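Local coordinates for protein M157 (Murid herpesvirus 1, PDB 2NYK) that serves mouse cytomegalovirus as an MHC class I-like ligand for the Ly49 receptors of natural killer cells, at residues N178-E183 with C241-S246; T193-S198 with Q258-R263. The protein carries 1 engineered substitution. All blocks are in the same frame, centred on the assembly; numbering follows the deposited sequence.

Contacts 1 and 2 lie in the same Ig-like domain, their centres about 10 Å apart, and show its inside and its surface. Contact 1 (178-183 with 241-246) is core: apolar branches meet across the two layers of the sandwich. Contact 2 (193-198 with 258-263) is partly buried, with long basic side chains reaching over one layer to a valine and, through water, to a threonine. Strand 181-186 runs between strands 192-198 and 262-267, so it joins the two contacts. The C194-C241 disulfide ties them covalently, with SG of C241 2.0 Å from SG of C194, and V182 N probably donates to R263 O at 2.8 Å.

Contact 1. Residues N178-E183 with C241-S246; sequences NATEVE and CYVTSS. With NAG (2-acetamido-2-deoxy-beta-D-glucopyranose), chain B.
V182 and V243 meet through one methyl each, CG2 of V182 lying 4.2 Å from CG2 of V243, while the two side chains pass alongside each other pointing opposite ways. V182 holds CG1 anti to the backbone N (chi1 -178°), which leaves CG2 for V243 and carries CG1 toward the sulfur of C241, 4.4 Å from its SG. That sulfur is half of the C194-C241 disulfide, which joins strands 192-198 and 241-245 across the sandwich, as in the classical disulfide of immunoglobulin-like domains. At the other end T180 adds a looser touch, its CG2 reaching CG1 of V243 at 4.5 Å; its OG1 turns back to the carbonyl of Y176, so the hydroxyl is satisfied within its own turn and the methyl is left to the core. Between the two layers P265, V253 and V196 fill in around V182. The packing is confined to the inner faces of the strands: E181 and E183 project from the other face of theirs, and Y242 and T244 do likewise. N178, in the short 3-10 turn before strand 181-186, is partly exposed, stands well away from strand 241-245 and carries a glycan, its ND2 joined to C1 of the N-acetylglucosamine at 1.5 Å, whereas the meeting side chains T180, V182, C241 and V243 are buried. With no hydrogen bond between the two segments, their direct cohesion is purely van der Waals, and the disulfide supplies the covalent tie between the layers.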
ATOM      1  N   ASN A 178      -2.039  14.526 -12.939  1.00 30.13           N
ATOM      2  CA  ASN A 178      -2.435  14.334 -14.333  1.00 32.05           C
ATOM      3  C   ASN A 178      -2.640  12.866 -14.747  1.00 31.56           C
ATOM      4  O   ASN A 178      -2.917  12.600 -15.902  1.00 31.94           O
ATOM      5  CB  ASN A 178      -1.458  15.042 -15.292  1.00 32.77           C
ATOM      6  CG  ASN A 178      -0.009  14.589 -15.118  1.00 36.91           C
ATOM      7  OD1 ASN A 178       0.283  13.610 -14.415  1.00 37.99           O
ATOM      8  ND2 ASN A 178       0.907  15.305 -15.784  1.00 43.05           N
ATOM      9  N   ALA A 179      -2.512  11.939 -13.795  1.00 31.40           N
ATOM     10  CA  ALA A 179      -2.778  10.503 -14.025  1.00 31.19           C
ATOM     11  C   ALA A 179      -4.018  10.090 -13.237  1.00 31.02           C
ATOM     12  O   ALA A 179      -4.443   8.928 -13.248  1.00 30.54           O
ATOM     13  CB  ALA A 179      -1.563   9.666 -13.632  1.00 30.84           C
ATOM     14  N   THR A 180      -4.618  11.078 -12.582  1.00 30.10           N
ATOM     15  CA  THR A 180      -5.772  10.872 -11.715  1.00 30.82           C
ATOM     16  C   THR A 180      -7.075  11.212 -12.453  1.00 30.87           C
ATOM     17  O   THR A 180      -7.208  12.305 -13.010  1.00 31.70           O
ATOM     18  CB  THR A 180      -5.629  11.725 -10.435  1.00 31.31           C
ATOM     19  OG1 THR A 180      -4.349  11.456  -9.836  1.00 29.44           O
ATOM     20  CG2 THR A 180      -6.745  11.410  -9.444  1.00 30.70           C
ATOM     21  N   GLU A 181      -8.021  10.277 -12.496  1.00 29.89           N
ATOM     22  CA  GLU A 181      -9.259  10.511 -13.246  1.00 30.46           C
ATOM     23  C   GLU A 181     -10.371  10.860 -12.277  1.00 31.24           C
ATOM     24  O   GLU A 181     -10.433  10.273 -11.218  1.00 30.79           O
ATOM     25  CB  GLU A 181      -9.618   9.293 -14.083  1.00 29.49           C
ATOM     26  CG  GLU A 181      -8.483   8.893 -15.049  1.00 29.58           C
ATOM     27  CD  GLU A 181      -8.680   7.534 -15.690  1.00 28.83           C
ATOM     28  OE1 GLU A 181      -9.399   6.680 -15.116  1.00 28.74           O
ATOM     29  OE2 GLU A 181      -8.124   7.331 -16.792  1.00 27.78           O
ATOM     30  N   VAL A 182     -11.230  11.818 -12.650  1.00 32.87           N
ATOM     31  CA  VAL A 182     -12.292  12.349 -11.777  1.00 33.93           C
ATOM     32  C   VAL A 182     -13.627  12.537 -12.514  1.00 35.26           C
ATOM     33  O   VAL A 182     -13.707  13.256 -13.506  1.00 35.24           O
ATOM     34  CB  VAL A 182     -11.852  13.668 -11.084  1.00 34.01           C
ATOM     35  CG1 VAL A 182     -12.941  14.189 -10.138  1.00 33.02           C
ATOM     36  CG2 VAL A 182     -10.555  13.447 -10.320  1.00 33.76           C
ATOM     37  N   GLU A 183     -14.657  11.850 -12.028  1.00 36.60           N
ATOM     38  CA  GLU A 183     -16.015  11.965 -12.530  1.00 37.83           C
ATOM     39  C   GLU A 183     -16.816  12.738 -11.494  1.00 39.29           C
ATOM     40  O   GLU A 183     -17.179  12.193 -10.438  1.00 39.19           O
ATOM     41  CB  GLU A 183     -16.620  10.581 -12.759  1.00 37.98           C
ATOM     42  CG  GLU A 183     -15.851   9.752 -13.793  1.00 39.42           C
ATOM     43  CD  GLU A 183     -16.156   8.274 -13.734  1.00 41.98           C
ATOM     44  OE1 GLU A 183     -15.796   7.605 -12.744  1.00 42.27           O
ATOM     45  OE2 GLU A 183     -16.739   7.757 -14.705  1.00 45.84           O
ATOM     46  N   CYS A 241     -14.871  19.538  -6.292  1.00 39.71           N
ATOM     47  CA  CYS A 241     -14.385  18.262  -5.755  1.00 38.32           C
ATOM     48  C   CYS A 241     -12.873  18.378  -5.651  1.00 37.25           C
ATOM     49  O   CYS A 241     -12.191  18.636  -6.640  1.00 36.94           O
ATOM     50  CB  CYS A 241     -14.776  17.091  -6.661  1.00 38.18           C
ATOM     51  SG  CYS A 241     -14.146  15.492  -6.085  1.00 37.24           S
ATOM     52  N   TYR A 242     -12.377  18.238  -4.434  1.00 36.40           N
ATOM     53  CA  TYR A 242     -10.952  18.329  -4.138  1.00 35.94           C
ATOM     54  C   TYR A 242     -10.332  16.938  -3.997  1.00 34.85           C
ATOM     55  O   TYR A 242     -10.930  16.016  -3.435  1.00 33.87           O
ATOM     56  CB  TYR A 242     -10.714  19.114  -2.845  1.00 36.81           C
ATOM     57  CG  TYR A 242     -11.184  20.555  -2.914  1.00 39.33           C
ATOM     58  CD1 TYR A 242     -12.526  20.876  -2.702  1.00 42.61           C
ATOM     59  CD2 TYR A 242     -10.292  21.587  -3.197  1.00 41.39           C
ATOM     60  CE1 TYR A 242     -12.974  22.196  -2.763  1.00 44.74           C
ATOM     61  CE2 TYR A 242     -10.729  22.922  -3.262  1.00 43.88           C
ATOM     62  CZ  TYR A 242     -12.074  23.212  -3.043  1.00 44.92           C
ATOM     63  OH  TYR A 242     -12.528  24.508  -3.106  1.00 47.57           O
ATOM     64  N   VAL A 243      -9.120  16.818  -4.515  1.00 33.33           N
ATOM     65  CA  VAL A 243      -8.362  15.598  -4.402  1.00 31.95           C
ATOM     66  C   VAL A 243      -7.029  15.933  -3.783  1.00 31.39           C
ATOM     67  O   VAL A 243      -6.260  16.693  -4.343  1.00 30.39           O
ATOM     68  CB  VAL A 243      -8.125  14.948  -5.769  1.00 32.13           C
ATOM     69  CG1 VAL A 243      -7.344  13.656  -5.596  1.00 30.92           C
ATOM     70  CG2 VAL A 243      -9.454  14.711  -6.498  1.00 30.60           C
ATOM     71  N   THR A 244      -6.748  15.331  -2.633  1.00 31.54           N
ATOM     72  CA  THR A 244      -5.502  15.588  -1.925  1.00 32.19           C
ATOM     73  C   THR A 244      -4.715  14.297  -1.829  1.00 32.60           C
ATOM     74  O   THR A 244      -5.209  13.295  -1.300  1.00 32.37           O
ATOM     75  CB  THR A 244      -5.753  16.186  -0.502  1.00 32.50           C
ATOM     76  OG1 THR A 244      -6.698  17.262  -0.594  1.00 32.31           O
ATOM     77  CG2 THR A 244      -4.450  16.688   0.123  1.00 31.89           C
ATOM     78  N   SER A 245      -3.488  14.346  -2.338  1.00 33.03           N
ATOM     79  CA  SER A 245      -2.594  13.197  -2.393  1.00 33.44           C
ATOM     80  C   SER A 245      -1.507  13.200  -1.307  1.00 34.36           C
ATOM     81  O   SER A 245      -0.899  14.233  -1.023  1.00 33.67           O
ATOM     82  CB  SER A 245      -1.932  13.140  -3.762  1.00 32.93           C
ATOM     83  OG  SER A 245      -0.982  12.099  -3.812  1.00 30.97           O
ATOM     84  N   SER A 246      -1.261  12.020  -0.732  1.00 35.42           N
ATOM     85  CA  SER A 246      -0.136  11.790   0.197  1.00 37.00           C
ATOM     86  C   SER A 246       1.201  12.171  -0.439  1.00 37.31           C
ATOM     87  O   SER A 246       2.171  12.471   0.259  1.00 37.14           O
ATOM     88  CB  SER A 246      -0.083  10.325   0.608  1.00 36.57           C
ATOM     89  OG  SER A 246      -1.120  10.065   1.547  1.00 41.11           O
TER
HETATM   90  C1  NAG B   1       2.298  15.077 -15.408  1.00 50.40           C
HETATM   91  C2  NAG B   1       3.080  15.362 -16.707  1.00 54.58           C
HETATM   92  C3  NAG B   1       4.595  15.387 -16.450  1.00 55.95           C
HETATM   93  C4  NAG B   1       4.960  16.349 -15.308  1.00 57.63           C
HETATM   94  C5  NAG B   1       4.063  16.063 -14.091  1.00 56.21           C
HETATM   95  C6  NAG B   1       4.238  17.098 -12.981  1.00 56.95           C
HETATM   96  C7  NAG B   1       2.022  14.754 -18.813  1.00 56.62           C
HETATM   97  C8  NAG B   1       1.416  13.622 -19.591  1.00 56.36           C
HETATM   98  N2  NAG B   1       2.776  14.405 -17.767  1.00 55.32           N
HETATM   99  O3  NAG B   1       5.284  15.741 -17.630  1.00 55.26           O
HETATM  100  O4  NAG B   1       6.329  16.166 -14.991  1.00 61.12           O
HETATM  101  O5  NAG B   1       2.689  16.056 -14.458  1.00 52.94           O
HETATM  102  O6  NAG B   1       3.155  16.949 -12.092  1.00 58.55           O
HETATM  103  O7  NAG B   1       1.805  15.928 -19.148  1.00 57.36           O

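Contact 2. Residues T193-S198 with Q258-R263; sequences TCVVTS and QYRTKR
A partly buried contact in which two solvent-exposed basic side chains reach a buried valine and a threonine of strand 192-198, this one lies on the outer face of the Ig-like domain, where the segment leading into strand 262-267 passes near that strand. R260 brings the NH2 end of its guanidinium against V195: NH2 is 3.9 Å from V195 CG2 and 4.0 Å from V195 CG1, and CG2 lies over one face of the planar group. A chi1 of -175° swings the arginine chain out away from the backbone nitrogen, it runs extended from CG to NE, and the two side chains meet at a slant. Its NE makes a salt bridge with OE2 of E183, which probably fixes the guanidinium beside the valine. K262 reaches the strand farther along in another way: its CE is 4.3 Å from T197 OG1, and a water spans the remaining gap, 2.8 Å from T197 OG1 and accepting from K262 NZ at 3.0 Å. The ammonium is also paired with OE1 of E181, so water and carboxylate share it. Both glutamates belong to strand 181-186, which hydrogen-bonds through its backbone to strand 192-198 on one flank and to strand 262-267 on the other; R260 and K262 thus reach across it, while V195 also packs on I228 and T230 of strand 227-233.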
ATOM      1  N   THR A 193     -22.003  13.709  -7.031  1.00 40.26           N
ATOM      2  CA  THR A 193     -21.071  12.596  -6.846  1.00 38.57           C
ATOM      3  C   THR A 193     -19.697  12.947  -7.392  1.00 37.41           C
ATOM      4  O   THR A 193     -19.570  13.621  -8.422  1.00 36.61           O
ATOM      5  CB  THR A 193     -21.567  11.314  -7.552  1.00 38.49           C
ATOM      6  OG1 THR A 193     -22.964  11.130  -7.275  1.00 39.20           O
ATOM      7  CG2 THR A 193     -20.795  10.083  -7.050  1.00 38.84           C
ATOM      8  N   CYS A 194     -18.670  12.479  -6.697  1.00 35.22           N
ATOM      9  CA  CYS A 194     -17.308  12.603  -7.192  1.00 34.10           C
ATOM     10  C   CYS A 194     -16.584  11.272  -7.039  1.00 32.95           C
ATOM     11  O   CYS A 194     -16.376  10.801  -5.919  1.00 30.81           O
ATOM     12  CB  CYS A 194     -16.563  13.719  -6.461  1.00 34.89           C
ATOM     13  SG  CYS A 194     -15.015  14.130  -7.275  1.00 35.86           S
ATOM     14  N   VAL A 195     -16.247  10.659  -8.171  1.00 31.44           N
ATOM     15  CA  VAL A 195     -15.560   9.381  -8.204  1.00 30.67           C
ATOM     16  C   VAL A 195     -14.142   9.614  -8.710  1.00 30.42           C
ATOM     17  O   VAL A 195     -13.942  10.047  -9.851  1.00 30.74           O
ATOM     18  CB  VAL A 195     -16.273   8.354  -9.122  1.00 31.02           C
ATOM     19  CG1 VAL A 195     -15.519   7.039  -9.128  1.00 29.97           C
ATOM     20  CG2 VAL A 195     -17.741   8.165  -8.711  1.00 30.79           C
ATOM     21  N   VAL A 196     -13.159   9.337  -7.853  1.00 28.89           N
ATOM     22  CA  VAL A 196     -11.752   9.492  -8.222  1.00 27.96           C
ATOM     23  C   VAL A 196     -11.070   8.131  -8.366  1.00 27.62           C
ATOM     24  O   VAL A 196     -11.108   7.337  -7.442  1.00 26.69           O
ATOM     25  CB  VAL A 196     -11.022  10.386  -7.189  1.00 28.23           C
ATOM     26  CG1 VAL A 196      -9.540  10.539  -7.532  1.00 26.97           C
ATOM     27  CG2 VAL A 196     -11.693  11.756  -7.132  1.00 27.34           C
ATOM     28  N   THR A 197     -10.467   7.890  -9.537  1.00 27.01           N
ATOM     29  CA  THR A 197      -9.783   6.654  -9.904  1.00 26.17           C
ATOM     30  C   THR A 197      -8.283   6.869 -10.049  1.00 26.13           C
ATOM     31  O   THR A 197      -7.822   7.804 -10.738  1.00 26.58           O
ATOM     32  CB  THR A 197     -10.349   6.089 -11.252  1.00 26.85           C
ATOM     33  OG1 THR A 197     -11.769   5.949 -11.140  1.00 26.58           O
ATOM     34  CG2 THR A 197      -9.747   4.718 -11.572  1.00 28.78           C
ATOM     35  N   SER A 198      -7.515   6.009  -9.381  1.00 25.00           N
ATOM     36  CA  SER A 198      -6.071   6.063  -9.445  1.00 23.20           C
ATOM     37  C   SER A 198      -5.523   4.685  -9.640  1.00 24.00           C
ATOM     38  O   SER A 198      -5.994   3.724  -9.034  1.00 21.80           O
ATOM     39  CB  SER A 198      -5.518   6.665  -8.142  1.00 24.02           C
ATOM     40  OG  SER A 198      -4.110   6.632  -8.122  1.00 22.84           O
ATOM     41  N   GLN A 258     -23.291  17.365 -15.982  1.00 39.80           N
ATOM     42  CA  GLN A 258     -24.588  16.699 -15.898  1.00 39.44           C
ATOM     43  C   GLN A 258     -24.383  15.217 -16.214  1.00 39.33           C
ATOM     44  O   GLN A 258     -25.241  14.361 -15.902  1.00 39.42           O
ATOM     45  CB  GLN A 258     -25.607  17.341 -16.869  1.00 39.77           C
ATOM     46  N   TYR A 259     -23.226  14.927 -16.823  1.00 38.55           N
ATOM     47  CA  TYR A 259     -22.876  13.574 -17.240  1.00 38.54           C
ATOM     48  C   TYR A 259     -21.611  13.060 -16.559  1.00 38.63           C
ATOM     49  O   TYR A 259     -20.734  13.824 -16.175  1.00 38.22           O
ATOM     50  CB  TYR A 259     -22.726  13.518 -18.770  1.00 37.68           C
ATOM     51  CG  TYR A 259     -23.813  14.295 -19.468  1.00 37.96           C
ATOM     52  CD1 TYR A 259     -25.109  13.778 -19.575  1.00 38.07           C
ATOM     53  CD2 TYR A 259     -23.564  15.561 -19.998  1.00 37.01           C
ATOM     54  CE1 TYR A 259     -26.123  14.498 -20.196  1.00 37.75           C
ATOM     55  CE2 TYR A 259     -24.578  16.288 -20.626  1.00 36.31           C
ATOM     56  CZ  TYR A 259     -25.850  15.745 -20.722  1.00 36.96           C
ATOM     57  OH  TYR A 259     -26.861  16.445 -21.339  1.00 38.75           O
ATOM     58  N   ARG A 260     -21.530  11.743 -16.424  1.00 39.53           N
ATOM     59  CA  ARG A 260     -20.356  11.096 -15.842  1.00 40.45           C
ATOM     60  C   ARG A 260     -19.227  11.000 -16.884  1.00 40.20           C
ATOM     61  O   ARG A 260     -19.252  10.114 -17.746  1.00 40.79           O
ATOM     62  CB  ARG A 260     -20.751   9.717 -15.330  1.00 40.54           C
ATOM     63  CG  ARG A 260     -19.647   9.011 -14.618  1.00 43.01           C
ATOM     64  CD  ARG A 260     -20.156   7.778 -13.950  1.00 45.18           C
ATOM     65  NE  ARG A 260     -19.096   7.128 -13.194  1.00 46.53           N
ATOM     66  CZ  ARG A 260     -19.312   6.203 -12.262  1.00 46.62           C
ATOM     67  NH1 ARG A 260     -20.549   5.816 -11.974  1.00 46.69           N
ATOM     68  NH2 ARG A 260     -18.290   5.659 -11.625  1.00 46.10           N
ATOM     69  N   THR A 261     -18.270  11.929 -16.809  1.00 39.72           N
ATOM     70  CA  THR A 261     -17.124  11.993 -17.747  1.00 40.18           C
ATOM     71  C   THR A 261     -15.849  12.184 -16.954  1.00 38.70           C
ATOM     72  O   THR A 261     -15.855  12.901 -15.957  1.00 39.02           O
ATOM     73  CB  THR A 261     -17.252  13.167 -18.805  1.00 39.64           C
ATOM     74  OG1 THR A 261     -15.997  13.377 -19.483  1.00 42.74           O
ATOM     75  CG2 THR A 261     -17.669  14.471 -18.131  1.00 42.43           C
ATOM     76  N   LYS A 262     -14.761  11.550 -17.389  1.00 37.36           N
ATOM     77  CA  LYS A 262     -13.507  11.663 -16.640  1.00 36.14           C
ATOM     78  C   LYS A 262     -12.723  12.906 -17.022  1.00 36.48           C
ATOM     79  O   LYS A 262     -12.503  13.182 -18.213  1.00 34.64           O
ATOM     80  CB  LYS A 262     -12.628  10.410 -16.803  1.00 35.73           C
ATOM     81  CG  LYS A 262     -13.070   9.235 -15.931  1.00 34.24           C
ATOM     82  CD  LYS A 262     -12.356   7.943 -16.310  1.00 32.24           C
ATOM     83  CE  LYS A 262     -12.730   6.866 -15.268  1.00 34.08           C
ATOM     84  NZ  LYS A 262     -11.954   5.588 -15.504  1.00 35.09           N
ATOM     85  N   ARG A 263     -12.278  13.622 -15.985  1.00 37.12           N
ATOM     86  CA  ARG A 263     -11.424  14.807 -16.096  1.00 38.96           C
ATOM     87  C   ARG A 263     -10.236  14.691 -15.122  1.00 39.51           C
ATOM     88  O   ARG A 263     -10.256  13.858 -14.239  1.00 39.28           O
ATOM     89  CB  ARG A 263     -12.262  16.057 -15.779  1.00 39.15           C
ATOM     90  CG  ARG A 263     -13.654  15.989 -16.401  1.00 41.46           C
ATOM     91  CD  ARG A 263     -14.226  17.334 -16.790  1.00 44.90           C
ATOM     92  NE  ARG A 263     -14.338  18.294 -15.693  1.00 46.23           N
ATOM     93  CZ  ARG A 263     -15.393  18.424 -14.884  1.00 48.92           C
ATOM     94  NH1 ARG A 263     -16.450  17.616 -14.989  1.00 49.99           N
ATOM     95  NH2 ARG A 263     -15.388  19.367 -13.950  1.00 46.16           N
TER
HETATM   96  O   HOH W   1     -12.600   4.039 -13.007  1.00 39.63           O